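Local coordinates for protein PvdO (Pseudomonas aeruginosa, PDB 5HHA) that is a periplasmic calcium-binding protein of the formylglycine-generating-enzyme-like family and probably acts in maturation of the pyoverdine chromophore, at residues A[218-229]-A[239-250]; A[26-34]-A[41-49]. All coordinates share one frame; numbering follows the deposited sequence.

Contact 1 of 2, residues A[218-229]-A[239-250]; sequences YEWVADCWHDHY and WMEEKCELVQIR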
loop_
_atom_site.group_PDB
_atom_site.type_symbol
_atom_site.label_atom_id
_atom_site.label_comp_id
_atom_site.label_asym_id
_atom_site.label_seq_id
_atom_site.Cartn_x
_atom_site.Cartn_y
_atom_site.Cartn_z
ATOM N N TYR A 218 1.638 0.044 6.375
ATOM C CA TYR A 218 0.332 -0.312 5.794
ATOM C C TYR A 218 -0.102 0.772 4.819
ATOM O O TYR A 218 0.429 1.893 4.847
ATOM C CB TYR A 218 -0.714 -0.413 6.907
ATOM C CG TYR A 218 -0.860 -1.794 7.509
ATOM C CD1 TYR A 218 -1.756 -2.700 6.958
ATOM C CD2 TYR A 218 -0.129 -2.191 8.622
ATOM C CE1 TYR A 218 -1.944 -3.956 7.501
ATOM C CE2 TYR A 218 -0.313 -3.462 9.177
ATOM C CZ TYR A 218 -1.216 -4.338 8.592
ATOM O OH TYR A 218 -1.475 -5.612 9.115
ATOM N N GLU A 219 -1.092 0.459 3.999
ATOM C CA GLU A 219 -1.583 1.365 2.979
ATOM C C GLU A 219 -3.090 1.347 2.939
ATOM O O GLU A 219 -3.708 0.274 2.904
ATOM C CB GLU A 219 -1.118 0.937 1.595
ATOM C CG GLU A 219 0.387 1.012 1.403
ATOM C CD GLU A 219 0.851 0.266 0.179
ATOM O OE1 GLU A 219 0.015 -0.014 -0.714
ATOM O OE2 GLU A 219 2.066 -0.032 0.091
ATOM N N TRP A 220 -3.699 2.526 2.852
ATOM C CA TRP A 220 -5.110 2.596 2.546
ATOM C C TRP A 220 -5.402 2.016 1.159
ATOM O O TRP A 220 -4.643 2.242 0.214
ATOM C CB TRP A 220 -5.583 4.048 2.525
ATOM C CG TRP A 220 -5.527 4.741 3.835
ATOM C CD1 TRP A 220 -4.637 5.705 4.190
ATOM C CD2 TRP A 220 -6.391 4.545 4.973
ATOM N NE1 TRP A 220 -4.901 6.131 5.470
ATOM C CE2 TRP A 220 -5.957 5.430 5.975
ATOM C CE3 TRP A 220 -7.471 3.699 5.247
ATOM C CZ2 TRP A 220 -6.579 5.520 7.211
ATOM C CZ3 TRP A 220 -8.084 3.790 6.481
ATOM C CH2 TRP A 220 -7.626 4.687 7.453
ATOM N N VAL A 221 -6.518 1.293 1.061
ATOM C CA VAL A 221 -7.138 0.965 -0.227
ATOM C C VAL A 221 -8.612 1.362 -0.124
ATOM O O VAL A 221 -9.110 1.667 0.945
ATOM C CB VAL A 221 -6.955 -0.514 -0.637
ATOM C CG1 VAL A 221 -5.469 -0.857 -0.747
ATOM C CG2 VAL A 221 -7.632 -1.436 0.340
ATOM N N ALA A 222 -9.334 1.334 -1.246
ATOM C CA ALA A 222 -10.661 1.936 -1.280
ATOM C C ALA A 222 -11.711 1.092 -0.576
ATOM O O ALA A 222 -12.689 1.624 -0.057
ATOM C CB ALA A 222 -11.118 2.186 -2.712
ATOM N N ASP A 223 -11.557 -0.233 -0.612
ATOM C CA ASP A 223 -12.617 -1.168 -0.283
ATOM C C ASP A 223 -13.138 -1.014 1.127
ATOM O O ASP A 223 -12.382 -0.794 2.074
ATOM C CB ASP A 223 -12.140 -2.627 -0.425
ATOM C CG ASP A 223 -11.584 -2.940 -1.791
ATOM O OD1 ASP A 223 -10.763 -2.158 -2.302
ATOM O OD2 ASP A 223 -11.971 -3.998 -2.352
ATOM N N CYS A 224 -14.444 -1.205 1.273
ATOM C CA CYS A 224 -15.027 -1.410 2.585
ATOM C C CYS A 224 -14.650 -2.775 3.122
ATOM O O CYS A 224 -14.354 -3.673 2.375
ATOM C CB CYS A 224 -16.545 -1.264 2.530
ATOM S SG CYS A 224 -16.996 0.444 2.085
ATOM N N TRP A 225 -14.675 -2.909 4.436
ATOM C CA TRP A 225 -14.235 -4.140 5.082
ATOM C C TRP A 225 -15.224 -5.290 4.898
ATOM O O TRP A 225 -16.455 -5.122 5.025
ATOM C CB TRP A 225 -14.059 -3.892 6.587
ATOM C CG TRP A 225 -13.811 -5.160 7.359
ATOM C CD1 TRP A 225 -12.687 -5.913 7.336
ATOM C CD2 TRP A 225 -14.715 -5.813 8.258
ATOM N NE1 TRP A 225 -12.823 -7.002 8.157
ATOM C CE2 TRP A 225 -14.063 -6.964 8.737
ATOM C CE3 TRP A 225 -16.013 -5.534 8.696
ATOM C CZ2 TRP A 225 -14.662 -7.848 9.638
ATOM C CZ3 TRP A 225 -16.617 -6.414 9.593
ATOM C CH2 TRP A 225 -15.935 -7.551 10.062
ATOM N N HIS A 226 -14.678 -6.476 4.622
ATOM C CA HIS A 226 -15.420 -7.732 4.663
ATOM C C HIS A 226 -14.511 -8.754 5.283
ATOM O O HIS A 226 -13.300 -8.750 5.076
ATOM C CB HIS A 226 -15.873 -8.199 3.255
ATOM C CG HIS A 226 -16.663 -7.172 2.515
ATOM N ND1 HIS A 226 -16.079 -6.132 1.844
ATOM C CD2 HIS A 226 -18.000 -7.029 2.332
ATOM C CE1 HIS A 226 -17.007 -5.351 1.328
ATOM N NE2 HIS A 226 -18.185 -5.892 1.588
ATOM N N ASP A 227 -15.129 -9.666 6.018
ATOM C CA ASP A 227 -14.430 -10.652 6.827
ATOM C C ASP A 227 -14.091 -11.956 6.073
ATOM O O ASP A 227 -13.815 -12.995 6.701
ATOM C CB ASP A 227 -15.342 -10.957 8.028
ATOM C CG ASP A 227 -14.631 -11.632 9.155
ATOM O OD1 ASP A 227 -13.414 -11.407 9.357
ATOM O OD2 ASP A 227 -15.327 -12.371 9.882
ATOM N N HIS A 228 -14.060 -11.890 4.749
ATOM C CA HIS A 228 -13.955 -13.061 3.888
ATOM C C HIS A 228 -13.998 -12.541 2.462
ATOM O O HIS A 228 -14.091 -11.326 2.232
ATOM C CB HIS A 228 -15.162 -13.963 4.166
ATOM C CG HIS A 228 -16.442 -13.253 3.908
ATOM N ND1 HIS A 228 -17.209 -12.676 4.902
ATOM C CD2 HIS A 228 -17.028 -12.916 2.740
ATOM C CE1 HIS A 228 -18.235 -12.051 4.349
ATOM N NE2 HIS A 228 -18.141 -12.173 3.039
ATOM N N TYR A 229 -13.973 -13.453 1.502
ATOM C CA TYR A 229 -14.107 -13.097 0.089
ATOM C C TYR A 229 -15.385 -13.669 -0.582
ATOM O O TYR A 229 -15.446 -13.752 -1.798
ATOM C CB TYR A 229 -12.898 -13.578 -0.692
ATOM C CG TYR A 229 -11.619 -12.815 -0.394
ATOM C CD1 TYR A 229 -11.537 -11.419 -0.563
ATOM C CD2 TYR A 229 -10.466 -13.489 -0.011
ATOM C CE1 TYR A 229 -10.352 -10.733 -0.346
ATOM C CE2 TYR A 229 -9.272 -12.798 0.194
ATOM C CZ TYR A 229 -9.218 -11.431 0.015
ATOM O OH TYR A 229 -8.039 -10.743 0.215
ATOM N N TRP A 239 -14.510 -3.351 -3.486
ATOM C CA TRP A 239 -15.706 -3.927 -2.903
ATOM C C TRP A 239 -16.285 -2.937 -1.934
ATOM O O TRP A 239 -15.850 -2.847 -0.782
ATOM C CB TRP A 239 -15.329 -5.225 -2.208
ATOM C CG TRP A 239 -16.451 -6.132 -1.854
ATOM C CD1 TRP A 239 -17.787 -5.932 -2.046
ATOM C CD2 TRP A 239 -16.307 -7.408 -1.225
ATOM N NE1 TRP A 239 -18.482 -7.033 -1.579
ATOM C CE2 TRP A 239 -17.595 -7.936 -1.051
ATOM C CE3 TRP A 239 -15.206 -8.141 -0.773
ATOM C CZ2 TRP A 239 -17.808 -9.174 -0.462
ATOM C CZ3 TRP A 239 -15.420 -9.353 -0.177
ATOM C CH2 TRP A 239 -16.721 -9.867 -0.025
ATOM N N MET A 240 -17.258 -2.165 -2.428
ATOM C CA MET A 240 -17.844 -1.088 -1.663
ATOM C C MET A 240 -19.182 -1.469 -1.045
ATOM O O MET A 240 -19.871 -2.385 -1.499
ATOM C CB MET A 240 -18.014 0.144 -2.555
ATOM C CG MET A 240 -16.744 0.635 -3.246
ATOM S SD MET A 240 -15.354 0.892 -2.129
ATOM C CE MET A 240 -15.934 2.239 -1.102
ATOM N N GLU A 241 -19.524 -0.769 0.021
ATOM C CA GLU A 241 -20.841 -0.869 0.624
ATOM C C GLU A 241 -21.319 0.567 0.761
ATOM O O GLU A 241 -20.512 1.506 0.803
ATOM C CB GLU A 241 -20.789 -1.590 1.980
ATOM C CG GLU A 241 -20.224 -3.029 1.924
ATOM C CD GLU A 241 -21.150 -4.014 1.244
ATOM O OE1 GLU A 241 -22.340 -3.662 1.087
ATOM O OE2 GLU A 241 -20.710 -5.128 0.858
ATOM N N GLU A 242 -22.636 0.739 0.788
ATOM C CA GLU A 242 -23.224 2.066 0.844
ATOM C C GLU A 242 -22.679 2.794 2.064
ATOM O O GLU A 242 -22.256 3.947 1.975
ATOM C CB GLU A 242 -24.745 1.957 0.918
ATOM C CG GLU A 242 -25.485 3.113 0.267
ATOM C CD GLU A 242 -26.938 2.774 -0.015
ATOM O OE1 GLU A 242 -27.251 2.344 -1.147
ATOM O OE2 GLU A 242 -27.768 2.927 0.902
ATOM N N LYS A 243 -22.679 2.102 3.199
ATOM C CA LYS A 243 -22.196 2.661 4.447
ATOM C C LYS A 243 -21.154 1.713 5.020
ATOM O O LYS A 243 -21.387 0.501 5.070
ATOM C CB LYS A 243 -23.341 2.811 5.454
ATOM C CG LYS A 243 -24.551 3.568 4.922
ATOM C CD LYS A 243 -25.687 3.586 5.933
ATOM C CE LYS A 243 -26.827 4.481 5.450
ATOM N NZ LYS A 243 -27.866 4.703 6.500
ATOM N N CYS A 244 -20.019 2.266 5.448
ATOM C CA CYS A 244 -18.900 1.467 5.959
ATOM C C CYS A 244 -18.247 2.063 7.190
ATOM O O CYS A 244 -17.654 3.140 7.138
ATOM C CB CYS A 244 -17.826 1.323 4.890
ATOM S SG CYS A 244 -18.511 0.908 3.314
ATOM N N GLU A 245 -18.291 1.318 8.284
ATOM C CA GLU A 245 -17.625 1.728 9.503
ATOM C C GLU A 245 -16.126 1.451 9.410
ATOM O O GLU A 245 -15.341 2.100 10.067
ATOM C CB GLU A 245 -18.184 0.965 10.702
ATOM C CG GLU A 245 -17.958 1.663 12.047
ATOM C CD GLU A 245 -16.839 1.051 12.867
ATOM O OE1 GLU A 245 -17.069 -0.021 13.484
ATOM O OE2 GLU A 245 -15.734 1.647 12.905
ATOM N N LEU A 246 -15.757 0.468 8.591
ATOM C CA LEU A 246 -14.371 0.028 8.459
ATOM C C LEU A 246 -14.039 -0.135 6.992
ATOM O O LEU A 246 -14.891 -0.536 6.197
ATOM C CB LEU A 246 -14.153 -1.296 9.167
ATOM C CG LEU A 246 -14.395 -1.293 10.672
ATOM C CD1 LEU A 246 -14.350 -2.711 11.204
ATOM C CD2 LEU A 246 -13.374 -0.436 11.387
ATOM N N VAL A 247 -12.804 0.224 6.643
ATOM C CA VAL A 247 -12.280 -0.006 5.314
ATOM C C VAL A 247 -11.017 -0.858 5.405
ATOM O O VAL A 247 -10.445 -1.023 6.467
ATOM C CB VAL A 247 -11.968 1.330 4.595
ATOM C CG1 VAL A 247 -13.258 2.133 4.334
ATOM C CG2 VAL A 247 -10.913 2.144 5.341
ATOM N N GLN A 248 -10.606 -1.420 4.283
ATOM C CA GLN A 248 -9.417 -2.267 4.237
ATOM C C GLN A 248 -8.141 -1.445 4.177
ATOM O O GLN A 248 -8.089 -0.372 3.557
ATOM C CB GLN A 248 -9.449 -3.171 2.992
ATOM C CG GLN A 248 -10.675 -4.051 2.872
ATOM C CD GLN A 248 -10.765 -5.261 3.810
ATOM O OE1 GLN A 248 -9.845 -5.620 4.552
ATOM N NE2 GLN A 248 -11.883 -5.894 3.768
ATOM N N ILE A 249 -7.086 -1.988 4.777
ATOM C CA ILE A 249 -5.718 -1.520 4.594
ATOM C C ILE A 249 -4.869 -2.742 4.238
ATOM O O ILE A 249 -5.219 -3.891 4.555
ATOM C CB ILE A 249 -5.177 -0.780 5.843
ATOM C CG1 ILE A 249 -5.245 -1.672 7.072
ATOM C CG2 ILE A 249 -5.958 0.500 6.070
ATOM C CD1 ILE A 249 -4.663 -1.029 8.354
ATOM N N ARG A 250 -3.761 -2.515 3.552
ATOM C CA ARG A 250 -2.929 -3.602 3.050
ATOM C C ARG A 250 -1.459 -3.372 3.355
ATOM O O ARG A 250 -1.014 -2.251 3.618
ATOM C CB ARG A 250 -3.128 -3.780 1.547
ATOM C CG ARG A 250 -4.361 -4.650 1.219
ATOM C CD ARG A 250 -4.206 -6.068 1.794
ATOM N NE ARG A 250 -5.198 -7.004 1.271
ATOM C CZ ARG A 250 -4.926 -8.024 0.475
ATOM N NH1 ARG A 250 -3.692 -8.358 0.104
ATOM N NH2 ARG A 250 -5.926 -8.790 0.107
#
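Glu219 and Arg250 form an antiparallel hydrogen-bonded pair, Trp220 and Ile249 the next non-hydrogen-bonded pair, and the register then shifts by two through a beta bulge before Cys224 meets Val247. Glu219 N reaches Arg250 O at 2.7 Å, and Gln248 N reaches Asp223 O beyond the bulge. The Trp220 ring lies on the same face as Ile249. Trp220 CZ3 meets Val247 CG2 at the ring edge at 3.5 Å, and Trp220 CE3 touches Ile249 CG2. Ile249 CG1 sits between the backbone N and the carbonyl carbon (chi1 57°), which brings Ile249 CD1 against Tyr218 CD1.

Past the bulge most of the contact is made by loop residues. Cys224 SG and Cys244 SG are joined by a disulfide, 2.0 Å long. The His226 imidazole lies flat over one face of the Trp239 indole. The His226 ring and the six-membered ring of Trp239 have centroids 3.5 Å apart and planes only 6° apart. In the plane of the imidazole, His226 NE2 donates to Glu241 OE2 at 2.7 Å. The bond is nearly straight (171°) and uses the anti lone pair of the carboxylate. Asp223 OD2 takes the backbone N of Trp239 at 2.9 Å from above the carboxylate plane, while Asp223 OD1 accepts from Glu154 N. Trp239 O in turn accepts from Cys224 N.

Arg250 makes salt bridges to Glu154 and Glu158 of helix 154-162, and Glu219 pairs with Arg157 and Arg281, so these buried charges are probably balanced. The imidazole is held in rotation by the indole face and the carboxylate together. The disulfide, the hydrogen bonds and the ring stack tie the irregular 239-246 loop to strand 223-224 and the loop after it.

Contact 2 of 2, residues A[26-34]-A[41-49]; sequences AKKPGTVFK and EMVVLPAGS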
loop_
_atom_site.group_PDB
_atom_site.type_symbol
_atom_site.label_atom_id
_atom_site.label_comp_id
_atom_site.label_asym_id
_atom_site.label_seq_id
_atom_site.Cartn_x
_atom_site.Cartn_y
_atom_site.Cartn_z
ATOM N N ALA A 26 0.501 3.012 -26.369
ATOM C CA ALA A 26 0.306 2.717 -24.953
ATOM C C ALA A 26 1.625 2.305 -24.297
ATOM O O ALA A 26 2.513 1.750 -24.951
ATOM C CB ALA A 26 -0.742 1.623 -24.783
ATOM N N LYS A 27 1.744 2.577 -22.999
ATOM C CA LYS A 27 2.965 2.275 -22.257
ATOM C C LYS A 27 3.020 0.796 -21.925
ATOM O O LYS A 27 2.029 0.220 -21.479
ATOM C CB LYS A 27 3.003 3.059 -20.951
ATOM C CG LYS A 27 2.645 4.527 -21.082
ATOM C CD LYS A 27 2.537 5.178 -19.703
ATOM C CE LYS A 27 2.226 6.661 -19.796
ATOM N NZ LYS A 27 3.233 7.380 -20.630
ATOM N N LYS A 28 4.184 0.189 -22.117
ATOM C CA LYS A 28 4.332 -1.243 -21.869
ATOM C C LYS A 28 4.433 -1.548 -20.383
ATOM O O LYS A 28 4.912 -0.736 -19.615
ATOM C CB LYS A 28 5.558 -1.799 -22.596
ATOM C CG LYS A 28 6.825 -0.986 -22.417
ATOM C CD LYS A 28 7.854 -1.332 -23.496
ATOM C CE LYS A 28 8.340 -2.770 -23.369
ATOM N NZ LYS A 28 9.168 -2.966 -22.148
ATOM N N PRO A 29 3.973 -2.733 -19.975
ATOM C CA PRO A 29 4.104 -3.072 -18.548
ATOM C C PRO A 29 5.554 -2.947 -18.056
ATOM O O PRO A 29 6.501 -3.305 -18.766
ATOM C CB PRO A 29 3.618 -4.528 -18.496
ATOM C CG PRO A 29 2.657 -4.636 -19.616
ATOM C CD PRO A 29 3.217 -3.754 -20.721
ATOM N N GLY A 30 5.732 -2.433 -16.843
ATOM C CA GLY A 30 7.046 -2.200 -16.289
ATOM C C GLY A 30 7.558 -0.792 -16.566
ATOM O O GLY A 30 8.488 -0.341 -15.911
ATOM N N THR A 31 6.912 -0.083 -17.488
ATOM C CA THR A 31 7.322 1.300 -17.757
ATOM C C THR A 31 7.113 2.166 -16.521
ATOM O O THR A 31 6.041 2.124 -15.917
ATOM C CB THR A 31 6.530 1.910 -18.910
ATOM O OG1 THR A 31 6.770 1.141 -20.094
ATOM C CG2 THR A 31 6.968 3.361 -19.177
ATOM N N VAL A 32 8.116 2.972 -16.192
ATOM C CA VAL A 32 8.056 3.890 -15.074
ATOM C C VAL A 32 7.965 5.299 -15.630
ATOM O O VAL A 32 8.702 5.661 -16.557
ATOM C CB VAL A 32 9.314 3.779 -14.196
ATOM C CG1 VAL A 32 9.258 4.777 -13.063
ATOM C CG2 VAL A 32 9.459 2.363 -13.662
ATOM N N PHE A 33 7.038 6.083 -15.116
ATOM C CA PHE A 33 6.858 7.450 -15.589
ATOM C C PHE A 33 6.363 8.345 -14.472
ATOM O O PHE A 33 5.839 7.865 -13.459
ATOM C CB PHE A 33 5.856 7.490 -16.738
ATOM C CG PHE A 33 4.450 7.077 -16.352
ATOM C CD1 PHE A 33 4.056 5.744 -16.346
ATOM C CD2 PHE A 33 3.510 8.034 -15.987
ATOM C CE1 PHE A 33 2.748 5.376 -16.002
ATOM C CE2 PHE A 33 2.214 7.672 -15.634
ATOM C CZ PHE A 33 1.839 6.332 -15.648
ATOM N N LYS A 34 6.513 9.656 -14.646
ATOM C CA LYS A 34 5.952 10.636 -13.719
ATOM C C LYS A 34 5.204 11.668 -14.543
ATOM O O LYS A 34 5.690 12.084 -15.598
ATOM C CB LYS A 34 7.065 11.363 -12.947
ATOM C CG LYS A 34 7.831 10.523 -11.957
ATOM C CD LYS A 34 9.086 11.272 -11.478
ATOM C CE LYS A 34 8.770 12.584 -10.798
ATOM N NZ LYS A 34 10.054 13.255 -10.354
ATOM N N GLU A 41 6.264 8.525 -8.750
ATOM C CA GLU A 41 6.702 7.661 -9.840
ATOM C C GLU A 41 5.741 6.491 -10.004
ATOM O O GLU A 41 5.495 5.739 -9.045
ATOM C CB GLU A 41 8.105 7.162 -9.569
ATOM C CG GLU A 41 9.126 8.319 -9.578
ATOM C CD GLU A 41 10.525 7.918 -9.166
ATOM O OE1 GLU A 41 10.840 6.722 -9.103
ATOM O OE2 GLU A 41 11.348 8.817 -8.888
ATOM N N MET A 42 5.188 6.357 -11.199
ATOM C CA MET A 42 4.186 5.352 -11.500
ATOM C C MET A 42 4.800 4.230 -12.326
ATOM O O MET A 42 5.711 4.459 -13.148
ATOM C CB MET A 42 3.069 5.996 -12.287
ATOM C CG MET A 42 2.456 7.181 -11.603
ATOM S SD MET A 42 1.782 6.856 -9.965
ATOM C CE MET A 42 0.371 5.796 -10.379
ATOM N N VAL A 43 4.316 3.008 -12.125
ATOM C CA VAL A 43 4.739 1.871 -12.931
ATOM C C VAL A 43 3.496 1.207 -13.515
ATOM O O VAL A 43 2.471 1.045 -12.848
ATOM C CB VAL A 43 5.618 0.869 -12.115
ATOM C CG1 VAL A 43 4.858 0.270 -10.911
ATOM C CG2 VAL A 43 6.175 -0.229 -13.011
ATOM N N VAL A 44 3.583 0.853 -14.793
ATOM C CA VAL A 44 2.485 0.187 -15.467
ATOM C C VAL A 44 2.435 -1.287 -15.090
ATOM O O VAL A 44 3.418 -2.001 -15.242
ATOM C CB VAL A 44 2.614 0.319 -17.012
ATOM C CG1 VAL A 44 1.487 -0.425 -17.725
ATOM C CG2 VAL A 44 2.636 1.790 -17.435
ATOM N N LEU A 45 1.285 -1.707 -14.585
ATOM C CA LEU A 45 1.003 -3.120 -14.332
ATOM C C LEU A 45 0.252 -3.715 -15.515
ATOM O O LEU A 45 -0.602 -3.085 -16.097
ATOM C CB LEU A 45 0.177 -3.306 -13.051
ATOM C CG LEU A 45 0.754 -2.698 -11.761
ATOM C CD1 LEU A 45 -0.045 -3.204 -10.558
ATOM C CD2 LEU A 45 2.202 -3.047 -11.579
ATOM N N PRO A 46 0.543 -4.976 -15.844
ATOM C CA PRO A 46 -0.093 -5.624 -16.988
ATOM C C PRO A 46 -1.526 -5.995 -16.710
ATOM O O PRO A 46 -1.941 -6.208 -15.566
ATOM C CB PRO A 46 0.753 -6.882 -17.175
ATOM C CG PRO A 46 1.292 -7.173 -15.847
ATOM C CD PRO A 46 1.538 -5.838 -15.196
ATOM N N ALA A 47 -2.328 -6.034 -17.763
ATOM C CA ALA A 47 -3.604 -6.712 -17.714
ATOM C C ALA A 47 -3.361 -8.190 -17.452
ATOM O O ALA A 47 -2.284 -8.697 -17.718
ATOM C CB ALA A 47 -4.347 -6.528 -19.024
ATOM N N GLY A 48 -4.365 -8.881 -16.929
ATOM C CA GLY A 48 -4.261 -10.301 -16.640
ATOM C C GLY A 48 -5.110 -10.669 -15.455
ATOM O O GLY A 48 -5.758 -9.814 -14.863
ATOM N N SER A 49 -5.098 -11.950 -15.111
ATOM C CA SER A 49 -5.805 -12.463 -13.950
ATOM C C SER A 49 -4.816 -12.985 -12.942
ATOM O O SER A 49 -3.676 -13.322 -13.261
ATOM C CB SER A 49 -6.724 -13.623 -14.333
ATOM O OG SER A 49 -7.711 -13.208 -15.223
HETATM O O HOH W 1 10.707 11.381 -8.150
#
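The Phe33 ring lies between two side chains. Met42 CB sits over one face, 3.8 Å from the ring centroid in a CH-pi contact, and Lys27 CE lies over the centre of the opposite face. Val44 CG2 comes to the ring edge, 3.9 Å from Phe33 CE1. Phe33 CG stands between its backbone N and carbonyl carbon (chi1 65°), which turns the ring over the neighbouring strand.

Val44 points toward segment 26-34. Its CG2 also touches Lys27 CB, and its CB packs on Lys28 O. Pro29 CG meets Pro46 CB obliquely at 3.8 Å. On the other face of the hairpin, Val32 and Val43 touch loosely through their CG2 methyls. At the far end the aliphatic parts of Lys34 and Glu41 cross, with CG of Lys34 3.5 Å from CG of Glu41. A water joins their ends: it accepts from Lys34 NZ and donates to Glu41 OE2. Lys34 NZ also hydrogen-bonds to Lys37 O.

The backbone pairs are antiparallel. Phe33 and Met42 exchange two bonds, and Gly30 N donates to Val44 O at 2.8 Å. Gly30 follows Pro29 in a type II turn, where Lys28 O accepts from both N and OG1 of Thr31.

Strand 32-33 lies at an edge of the large mixed sheet, paired with strand 42-52 alone. Strand 42-52 pairs on with strand 77-80, Phe33 and Met42 both touch Arg284 of strand 278-285, and Glu41 forms a salt bridge with Arg81.

Contact 1 and contact 2 belong to the same mixed sheet but do not touch. Their centres are 25 Å apart and their nearest atoms about 10 Å apart. Strand 278-285 connects them: it runs parallel to strand 218-221 of contact 1 and antiparallel to strand 77-80, which pairs with strand 42-52 of contact 2. Helix 154-162 reaches both, holding Arg250 of contact 1 and, by Tyr159 OH, Pro46 O of contact 2. In contact 1 the Tyr218 side chain is about 13 Å from the bound calcium ion and about 9 Å from the side chain of its ligand Thr187. Contact 2 lies away from the annotated sites.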